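Local coordinates for hypothetical protein MM_2497 (Methanosarcina mazei, PDB 2I5E) that probably catalyses the guanylylation of (2S)-2-phospholactate with GTP, releasing diphosphate, a step in the biosynthesis of coenzyme F420, at residues 75-80 against 138-143. Sequence-based numbering, arbitrary orientation.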
# COMPACT_ATOMS: atom_id res chain seq x y z
N ASP A 75 -1.98 -27.49 8.95
CA ASP A 75 -2.18 -26.02 9.12
C ASP A 75 -1.09 -25.30 8.35
O ASP A 75 -0.02 -25.85 8.25
CB ASP A 75 -2.14 -25.60 10.67
CG ASP A 75 -0.90 -24.61 11.06
OD1 ASP A 75 -1.03 -23.30 11.02
OD2 ASP A 75 0.19 -25.13 11.43
N LEU A 76 -1.37 -24.10 7.84
CA LEU A 76 -0.49 -23.33 6.96
C LEU A 76 0.97 -23.31 7.36
O LEU A 76 1.88 -23.60 6.56
CB LEU A 76 -1.02 -21.86 6.87
CG LEU A 76 -0.17 -20.88 6.03
CD1 LEU A 76 -0.12 -21.39 4.61
CD2 LEU A 76 -0.72 -19.46 6.02
N ASN A 77 1.21 -22.92 8.60
CA ASN A 77 2.55 -22.79 9.06
C ASN A 77 3.22 -24.12 9.19
O ASN A 77 4.36 -24.23 8.90
CB ASN A 77 2.60 -22.02 10.39
CG ASN A 77 2.20 -20.58 10.18
OD1 ASN A 77 2.58 -19.96 9.16
ND2 ASN A 77 1.37 -20.06 11.10
N GLU A 78 2.49 -25.14 9.55
CA GLU A 78 3.12 -26.45 9.63
C GLU A 78 3.55 -26.95 8.26
O GLU A 78 4.69 -27.35 8.09
CB GLU A 78 2.17 -27.44 10.27
CG GLU A 78 2.90 -28.39 11.13
CD GLU A 78 2.05 -28.83 12.32
OE1 GLU A 78 1.01 -29.50 12.07
OE2 GLU A 78 2.41 -28.45 13.49
N ALA A 79 2.61 -26.92 7.31
CA ALA A 79 2.90 -27.23 5.93
C ALA A 79 4.07 -26.42 5.37
O ALA A 79 5.07 -26.99 4.83
CB ALA A 79 1.67 -27.01 5.10
N LEU A 80 4.02 -25.09 5.52
CA LEU A 80 5.13 -24.28 4.97
C LEU A 80 6.42 -24.56 5.63
O LEU A 80 7.51 -24.48 4.98
CB LEU A 80 4.84 -22.75 4.98
CG LEU A 80 3.75 -22.28 3.97
CD1 LEU A 80 3.46 -20.81 4.32
CD2 LEU A 80 4.17 -22.37 2.50
N ARG A 138 12.18 -19.81 10.03
CA ARG A 138 10.92 -20.45 10.39
C ARG A 138 9.77 -19.44 10.07
O ARG A 138 9.92 -18.29 10.29
CB ARG A 138 11.02 -20.86 11.90
CG ARG A 138 9.67 -21.08 12.64
CD ARG A 138 9.87 -21.31 14.21
NE ARG A 138 10.13 -20.05 14.95
CZ ARG A 138 9.20 -19.14 15.26
NH1 ARG A 138 7.94 -19.35 14.88
NH2 ARG A 138 9.50 -18.03 15.94
N VAL A 139 8.66 -19.85 9.47
CA VAL A 139 7.59 -18.91 9.20
C VAL A 139 6.48 -18.99 10.25
O VAL A 139 6.23 -20.08 10.82
CB VAL A 139 6.82 -19.18 7.81
CG1 VAL A 139 7.77 -19.09 6.57
CG2 VAL A 139 6.10 -20.50 7.86
N LYS A 140 5.72 -17.89 10.38
CA LYS A 140 4.56 -17.81 11.23
C LYS A 140 3.60 -16.79 10.65
O LYS A 140 3.60 -15.61 11.08
CB LYS A 140 4.95 -17.40 12.64
CG LYS A 140 3.78 -17.66 13.67
CD LYS A 140 4.28 -17.27 15.06
CE LYS A 140 3.22 -17.48 16.15
NZ LYS A 140 2.12 -16.38 16.08
N TYR A 141 2.80 -17.23 9.66
CA TYR A 141 1.78 -16.40 9.03
C TYR A 141 0.61 -16.37 10.00
O TYR A 141 0.57 -17.18 10.91
CB TYR A 141 1.29 -17.01 7.68
CG TYR A 141 2.31 -16.85 6.61
CD1 TYR A 141 3.39 -17.75 6.50
CD2 TYR A 141 2.26 -15.77 5.76
CE1 TYR A 141 4.39 -17.55 5.60
CE2 TYR A 141 3.22 -15.59 4.79
CZ TYR A 141 4.29 -16.48 4.72
OH TYR A 141 5.29 -16.29 3.81
N TYR A 142 -0.31 -15.45 9.75
CA TYR A 142 -1.46 -15.07 10.66
C TYR A 142 -1.03 -14.09 11.72
O TYR A 142 0.17 -14.06 12.11
CB TYR A 142 -2.20 -16.25 11.34
CG TYR A 142 -2.71 -17.27 10.40
CD1 TYR A 142 -3.56 -16.93 9.36
CD2 TYR A 142 -2.30 -18.61 10.53
CE1 TYR A 142 -4.00 -17.89 8.43
CE2 TYR A 142 -2.75 -19.59 9.63
CZ TYR A 142 -3.57 -19.21 8.58
OH TYR A 142 -3.99 -20.19 7.72
N GLY A 143 -2.01 -13.33 12.23
CA GLY A 143 -1.71 -12.36 13.26
C GLY A 143 -0.77 -11.36 12.72
O GLY A 143 -0.80 -10.94 11.56
O HOH W 1 -3.85 -22.84 8.47
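Asn77, in the first turn of helix 76-86, grips the backbone of Tyr141 with both ends of its side-chain amide. Tyr141 N donates to Asn77 OD1 at 2.8 Å, tilted 26° from the carbonyl plane. In return, Asn77 ND2 donates to Tyr141 O at 3.0 Å. This second bond is nearly straight (172°), and the oxygen lies in the plane of the amide. The two bonds together fix the rotation of the amide. They also satisfy both backbone polar groups of one residue in a segment without regular secondary structure. Asn77 OD1 lies at the edge of the Tyr141 ring, and the ring and amide planes are nearly coplanar. With the amide cut back to an alanine, Tyr141 N and O would probably lose these two partners, and the loop would be freer to shift against the helix.

Leu76 fills the corner between two tyrosines. Its CG stands anti to the backbone N (chi1 177°), which turns the branched end toward the loop. There Leu76 CD2 lies 3.6 Å from Tyr141 CB. Leu76 CD2 also lies 3.8 Å from Tyr142 CZ. A water accepts from Leu76 N and hydrogen-bonds to Tyr142 OH, a second link from the helix start to the loop. Asp75 N-caps that start, bonding Glu78 N and, weakly, Asn77 N.

Deeper in, Leu80 CB packs 3.9 Å from Val139 CG2, and Leu80 CD1 lies 3.6 Å from Tyr141 CE1. Leu80, Val139 and Tyr141 all rest on Ile93 of the central sheet. Asn81 continues the helix-to-loop bonding by donating to Val139 O. The contact thus joins an N-capped helix to the loop between strand 126-131 and helix 145-154, in a mixed-sheet nucleotidyltransferase fold of the GT-A clan.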